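Local coordinates for conserved uncharacterized protein (predicted phosphoesterase COG0622) (Streptococcus pneumoniae, PDB 3CK2) that probably acts as a metal-dependent phosphodiesterase of the calcineurin-like superfamily, holding two manganese ions at its predicted active site, at residues I9-D14 against A35-G40; K79-H84 against E104-C109. One frame throughout, in Å; residues are numbered along the deposited sequence.

Interaction 1. Residues I9-D14 against A35-G40; sequences IIVMSD and AVFHNG. With MN (manganese (II) ion), chain B.
Met12 and His38 pair across two parallel strands, 9-12 and 35-38, whose segment axes run 4.6 Å apart at 12°. Met12, a selenomethionine, has CG wedged between its backbone N and carbonyl carbon (chi1 64°), which lays CG against the imidazole: Met12 CG lies 3.7 Å from His38 CD2, and the selenium passes the ring obliquely. Over one face of that ring sits Ser13 CA, a CH-pi contact 4.2 Å from the His38 centroid. Both ring nitrogens are engaged: Gly40 N donates to His38 ND1 from within the ring plane, and NE2 bonds Ser15 OG. Trp51 adds an edge-to-face contact, so the ring's rotation is well defined.

The contacts among Ile9, Val11 and Phe37 are apolar. Phe37 CG stands beside its own backbone N (chi1 -60°), which swings the ring back toward Ile9; Ile9 CB meets its edge at Phe37 CE2, 3.9 Å away. On the opposite face of the sheet, Ile10 and Val36 pack on Tyr29 of helix 19-29, which links the two strands as a beta-alpha-beta unit. Ladder bonds from Phe37 N to Ile10 O and from Met12 N to Phe37 O tie the backbones.

Beyond the strands, Asp14 N donates to Gly40 O at 2.8 Å. Asn39 CB packs against Ser13 OG, and Asn39 ND2, bonded to Tyr111 O, passes Val11 CG1. Asp14 OD1 binds manganese at 2.1 Å, alongside His16, Asp41, His115 and two waters, while Asp14 OD2 takes Ser13 OG at 2.6 Å from above the carboxylate plane and the N-H of His113. Metal on one oxygen and two donors on the other fix the carboxylate's rotation and present OD1 to the ion.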
loop_
_atom_site.group_PDB
_atom_site.type_symbol
_atom_site.label_atom_id
_atom_site.label_comp_id
_atom_site.label_asym_id
_atom_site.label_seq_id
_atom_site.Cartn_x
_atom_site.Cartn_y
_atom_site.Cartn_z
ATOM N N ILE A 9 3.542 -1.359 -9.143
ATOM C CA ILE A 9 3.703 -1.772 -7.759
ATOM C C ILE A 9 2.413 -2.441 -7.302
ATOM O O ILE A 9 1.320 -2.176 -7.835
ATOM C CB ILE A 9 4.138 -0.575 -6.820
ATOM C CG1 ILE A 9 3.025 0.488 -6.719
ATOM C CG2 ILE A 9 5.526 0.013 -7.269
ATOM C CD1 ILE A 9 3.261 1.515 -5.621
ATOM N N ILE A 10 2.588 -3.364 -6.369
ATOM C CA ILE A 10 1.506 -4.107 -5.713
ATOM C C ILE A 10 1.538 -3.727 -4.242
ATOM O O ILE A 10 2.616 -3.774 -3.603
ATOM C CB ILE A 10 1.631 -5.675 -5.902
ATOM C CG1 ILE A 10 1.518 -6.059 -7.398
ATOM C CG2 ILE A 10 0.525 -6.412 -5.076
ATOM C CD1 ILE A 10 0.086 -5.712 -8.067
ATOM N N VAL A 11 0.376 -3.289 -3.736
ATOM C CA VAL A 11 0.225 -2.789 -2.370
ATOM C C VAL A 11 -0.902 -3.558 -1.684
ATOM O O VAL A 11 -2.013 -3.620 -2.222
ATOM C CB VAL A 11 -0.110 -1.267 -2.368
ATOM C CG1 VAL A 11 -0.042 -0.704 -0.937
ATOM C CG2 VAL A 11 0.835 -0.503 -3.318
HETATM N N MSE A 12 -0.626 -4.123 -0.503
HETATM C CA MSE A 12 -1.679 -4.721 0.346
HETATM C C MSE A 12 -1.511 -4.285 1.800
HETATM O O MSE A 12 -0.582 -3.590 2.131
HETATM C CB MSE A 12 -1.677 -6.252 0.225
HETATM C CG MSE A 12 -0.401 -6.864 0.738
HETATM SE SE MSE A 12 -0.346 -8.805 0.634
HETATM C CE MSE A 12 1.590 -8.958 0.466
ATOM N N SER A 13 -2.437 -4.682 2.660
ATOM C CA SER A 13 -2.486 -4.197 4.027
ATOM C C SER A 13 -3.537 -4.889 4.830
ATOM O O SER A 13 -4.566 -5.312 4.301
ATOM C CB SER A 13 -2.797 -2.690 4.062
ATOM O OG SER A 13 -2.521 -2.121 5.326
ATOM N N ASP A 14 -3.288 -4.947 6.149
ATOM C CA ASP A 14 -4.326 -5.330 7.131
ATOM C C ASP A 14 -4.872 -6.727 6.795
ATOM O O ASP A 14 -6.092 -6.960 6.698
ATOM C CB ASP A 14 -5.424 -4.264 7.209
ATOM C CG ASP A 14 -4.935 -2.954 7.816
ATOM O OD1 ASP A 14 -5.016 -2.817 9.082
ATOM O OD2 ASP A 14 -4.515 -2.050 7.028
ATOM N N ALA A 35 7.918 -3.553 -7.257
ATOM C CA ALA A 35 7.934 -3.642 -5.801
ATOM C C ALA A 35 6.590 -4.141 -5.323
ATOM O O ALA A 35 5.573 -3.938 -5.986
ATOM C CB ALA A 35 8.260 -2.268 -5.166
ATOM N N VAL A 36 6.611 -4.819 -4.163
ATOM C CA VAL A 36 5.433 -5.292 -3.483
ATOM C C VAL A 36 5.455 -4.723 -2.082
ATOM O O VAL A 36 6.446 -4.874 -1.380
ATOM C CB VAL A 36 5.331 -6.851 -3.485
ATOM C CG1 VAL A 36 4.054 -7.324 -2.728
ATOM C CG2 VAL A 36 5.327 -7.378 -4.918
ATOM N N PHE A 37 4.347 -4.089 -1.669
ATOM C CA PHE A 37 4.247 -3.426 -0.342
ATOM C C PHE A 37 3.152 -3.986 0.558
ATOM O O PHE A 37 2.051 -4.285 0.102
ATOM C CB PHE A 37 3.957 -1.925 -0.511
ATOM C CG PHE A 37 4.990 -1.213 -1.275
ATOM C CD1 PHE A 37 6.037 -0.604 -0.621
ATOM C CD2 PHE A 37 4.937 -1.167 -2.663
ATOM C CE1 PHE A 37 7.011 0.055 -1.313
ATOM C CE2 PHE A 37 5.934 -0.516 -3.370
ATOM C CZ PHE A 37 6.980 0.098 -2.680
ATOM N N HIS A 38 3.423 -4.036 1.853
ATOM C CA HIS A 38 2.403 -4.413 2.830
ATOM C C HIS A 38 2.421 -3.324 3.878
ATOM O O HIS A 38 3.459 -3.033 4.410
ATOM C CB HIS A 38 2.695 -5.793 3.415
ATOM C CG HIS A 38 1.597 -6.345 4.253
ATOM N ND1 HIS A 38 1.108 -5.698 5.367
ATOM C CD2 HIS A 38 0.922 -7.513 4.169
ATOM C CE1 HIS A 38 0.151 -6.430 5.904
ATOM N NE2 HIS A 38 0.002 -7.530 5.184
ATOM N N ASN A 39 1.281 -2.695 4.147
ATOM C CA ASN A 39 1.245 -1.490 4.978
ATOM C C ASN A 39 0.900 -1.758 6.455
ATOM O O ASN A 39 0.558 -0.845 7.210
ATOM C CB ASN A 39 0.284 -0.466 4.362
ATOM C CG ASN A 39 0.658 -0.079 2.938
ATOM O OD1 ASN A 39 1.813 -0.249 2.523
ATOM N ND2 ASN A 39 -0.327 0.467 2.177
ATOM N N GLY A 40 0.993 -3.031 6.837
ATOM C CA GLY A 40 0.951 -3.454 8.221
ATOM C C GLY A 40 -0.328 -4.119 8.684
ATOM O O GLY A 40 -1.299 -4.309 7.939
HETATM MN MN MN B . -5.952 -3.346 10.880
HETATM O O HOH W 1 -7.048 -3.665 12.769
HETATM O O HOH W 2 -6.285 -1.266 11.518
#

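Interaction 2. Residues K79-H84 against E104-C109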
loop_
_atom_site.group_PDB
_atom_site.type_symbol
_atom_site.label_atom_id
_atom_site.label_comp_id
_atom_site.label_asym_id
_atom_site.label_seq_id
_atom_site.Cartn_x
_atom_site.Cartn_y
_atom_site.Cartn_z
ATOM N N LYS A 79 9.734 8.287 -5.679
ATOM C CA LYS A 79 9.873 8.168 -4.224
ATOM C C LYS A 79 8.527 7.820 -3.562
ATOM O O LYS A 79 7.563 8.615 -3.579
ATOM C CB LYS A 79 10.411 9.455 -3.634
ATOM C CG LYS A 79 10.597 9.421 -2.122
ATOM C CD LYS A 79 11.331 10.683 -1.651
ATOM C CE LYS A 79 11.643 10.639 -0.177
ATOM N NZ LYS A 79 12.500 11.765 0.225
ATOM N N ILE A 80 8.497 6.627 -2.973
ATOM C CA ILE A 80 7.353 6.083 -2.327
ATOM C C ILE A 80 7.666 6.148 -0.813
ATOM O O ILE A 80 8.764 5.789 -0.373
ATOM C CB ILE A 80 7.127 4.609 -2.812
ATOM C CG1 ILE A 80 6.935 4.607 -4.347
ATOM C CG2 ILE A 80 5.966 3.940 -2.056
ATOM C CD1 ILE A 80 6.961 3.237 -5.051
ATOM N N ILE A 81 6.708 6.660 -0.039
ATOM C CA ILE A 81 6.764 6.612 1.411
ATOM C C ILE A 81 5.577 5.757 1.858
ATOM O O ILE A 81 4.594 5.625 1.149
ATOM C CB ILE A 81 6.848 8.030 2.082
ATOM C CG1 ILE A 81 5.521 8.803 2.023
ATOM C CG2 ILE A 81 7.978 8.878 1.431
ATOM C CD1 ILE A 81 5.581 10.168 2.768
ATOM N N GLN A 82 5.717 5.164 3.029
ATOM C CA GLN A 82 4.881 4.083 3.475
ATOM C C GLN A 82 4.819 4.077 4.992
ATOM O O GLN A 82 5.850 4.106 5.676
ATOM C CB GLN A 82 5.510 2.785 3.001
ATOM C CG GLN A 82 4.705 1.568 3.207
ATOM C CD GLN A 82 5.458 0.304 2.887
ATOM O OE1 GLN A 82 6.681 0.322 2.635
ATOM N NE2 GLN A 82 4.745 -0.816 2.926
ATOM N N THR A 83 3.609 4.008 5.515
ATOM C CA THR A 83 3.391 3.935 6.960
ATOM C C THR A 83 2.057 3.263 7.180
ATOM O O THR A 83 1.252 3.192 6.254
ATOM C CB THR A 83 3.470 5.363 7.625
ATOM O OG1 THR A 83 3.641 5.231 9.029
ATOM C CG2 THR A 83 2.239 6.213 7.353
ATOM N N HIS A 84 1.810 2.737 8.379
ATOM C CA HIS A 84 0.477 2.190 8.672
ATOM C C HIS A 84 -0.576 3.282 8.747
ATOM O O HIS A 84 -1.568 3.233 8.045
ATOM C CB HIS A 84 0.485 1.342 9.930
ATOM C CG HIS A 84 -0.770 0.551 10.146
ATOM N ND1 HIS A 84 -1.169 -0.456 9.290
ATOM C CD2 HIS A 84 -1.692 0.585 11.145
ATOM C CE1 HIS A 84 -2.277 -1.016 9.759
ATOM N NE2 HIS A 84 -2.618 -0.404 10.879
ATOM N N GLU A 104 8.874 15.013 2.680
ATOM C CA GLU A 104 9.583 13.974 1.941
ATOM C C GLU A 104 9.601 14.206 0.439
ATOM O O GLU A 104 10.370 13.564 -0.259
ATOM C CB GLU A 104 8.914 12.609 2.174
ATOM C CG GLU A 104 9.018 12.057 3.570
ATOM C CD GLU A 104 10.437 11.703 3.976
ATOM O OE1 GLU A 104 11.330 11.534 3.115
ATOM O OE2 GLU A 104 10.666 11.590 5.185
ATOM N N GLU A 105 8.734 15.082 -0.059
ATOM C CA GLU A 105 8.490 15.234 -1.491
ATOM C C GLU A 105 8.287 13.870 -2.182
ATOM O O GLU A 105 8.954 13.545 -3.163
ATOM C CB GLU A 105 9.618 16.049 -2.133
ATOM C CG GLU A 105 9.401 17.573 -2.005
ATOM C CD GLU A 105 10.668 18.333 -1.688
ATOM O OE1 GLU A 105 11.635 18.236 -2.477
ATOM O OE2 GLU A 105 10.693 19.036 -0.643
ATOM N N ALA A 106 7.346 13.089 -1.650
ATOM C CA ALA A 106 7.042 11.751 -2.166
ATOM C C ALA A 106 6.252 11.838 -3.491
ATOM O O ALA A 106 5.478 12.771 -3.687
ATOM C CB ALA A 106 6.255 10.947 -1.104
ATOM N N ALA A 107 6.449 10.882 -4.395
ATOM C CA ALA A 107 5.524 10.699 -5.515
ATOM C C ALA A 107 4.222 10.028 -5.004
ATOM O O ALA A 107 3.099 10.360 -5.434
ATOM C CB ALA A 107 6.177 9.851 -6.644
ATOM N N ILE A 108 4.404 9.079 -4.083
ATOM C CA ILE A 108 3.344 8.211 -3.601
ATOM C C ILE A 108 3.495 8.017 -2.089
ATOM O O ILE A 108 4.597 7.846 -1.582
ATOM C CB ILE A 108 3.358 6.816 -4.292
ATOM C CG1 ILE A 108 3.238 6.962 -5.828
ATOM C CG2 ILE A 108 2.217 5.891 -3.686
ATOM C CD1 ILE A 108 3.436 5.642 -6.618
ATOM N N CYS A 109 2.373 8.080 -1.392
ATOM C CA CYS A 109 2.289 7.866 0.046
ATOM C C CYS A 109 1.317 6.701 0.316
ATOM O O CYS A 109 0.150 6.765 0.011
ATOM C CB CYS A 109 1.816 9.145 0.723
ATOM S SG CYS A 109 1.616 8.998 2.530
#
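Lys79 reaches Glu104 with a fully extended side chain, CG anti to the backbone N (chi1 -180°), which carries NZ to the end of helix 95-103. There Lys79 NZ donates to Glu104 O at 2.8 Å, in the carbonyl plane on a lone pair, and forms a salt bridge to Glu104 OE1 at 3.1 Å, nearly along the C-O axis. The bend of Glu104 at chi2 (-66°) points OE1 at NZ, and the two side chains cross at about a right angle. Lys79 O also accepts twice, from Ala107 N at 2.7 Å and from Ile108 N at 3.2 Å.

Ile80 pairs in parallel register with Ile108, Ile80 CG1 lying 4.2 Å from Ile108 CB, on the side where Ile80 also meets Phe37. Ile81 faces the other way: its N donates to Ile108 O, and its branches spread over three residues. Ile81 CG2 packs 3.7 Å from Ala106 CB and also meets Glu104 CB, whereas Ile81 CG1 lies 3.9 Å from Cys109 CB.

Glu105, with positive phi, ends the helix in a Schellman motif and turns the chain into strand 108-110, completing a beta-alpha-beta unit. Lysine at a helix C-terminus, holding both a carbonyl and a carboxylate, should be electrostatically favourable and ties the helix end to the beginning of strand 78-83.

Interactions 1 and 2 are parallel strand pairs from successive beta-alpha-beta units in two different sheets, their centres 13 Å apart. They meet through the loop after strand 35-38: Asn39 O lies 2.7 Å from His84 ND1 and Asn39 OD1 lies 3.0 Å from Gln82 NE2, both probable hydrogen bonds. The first would be expected to orient a metal ligand, since His84 NE2 binds the second manganese with Asp41, Asn60 and His113. Asp14, on the first manganese, packs with its OD1 3.3 Å from His84 CE1. Asp41 coordinates both ions, so the C-terminal ends of 9-14 and 79-84 converge on one dinuclear centre, as in calcineurin-like phosphoesterases.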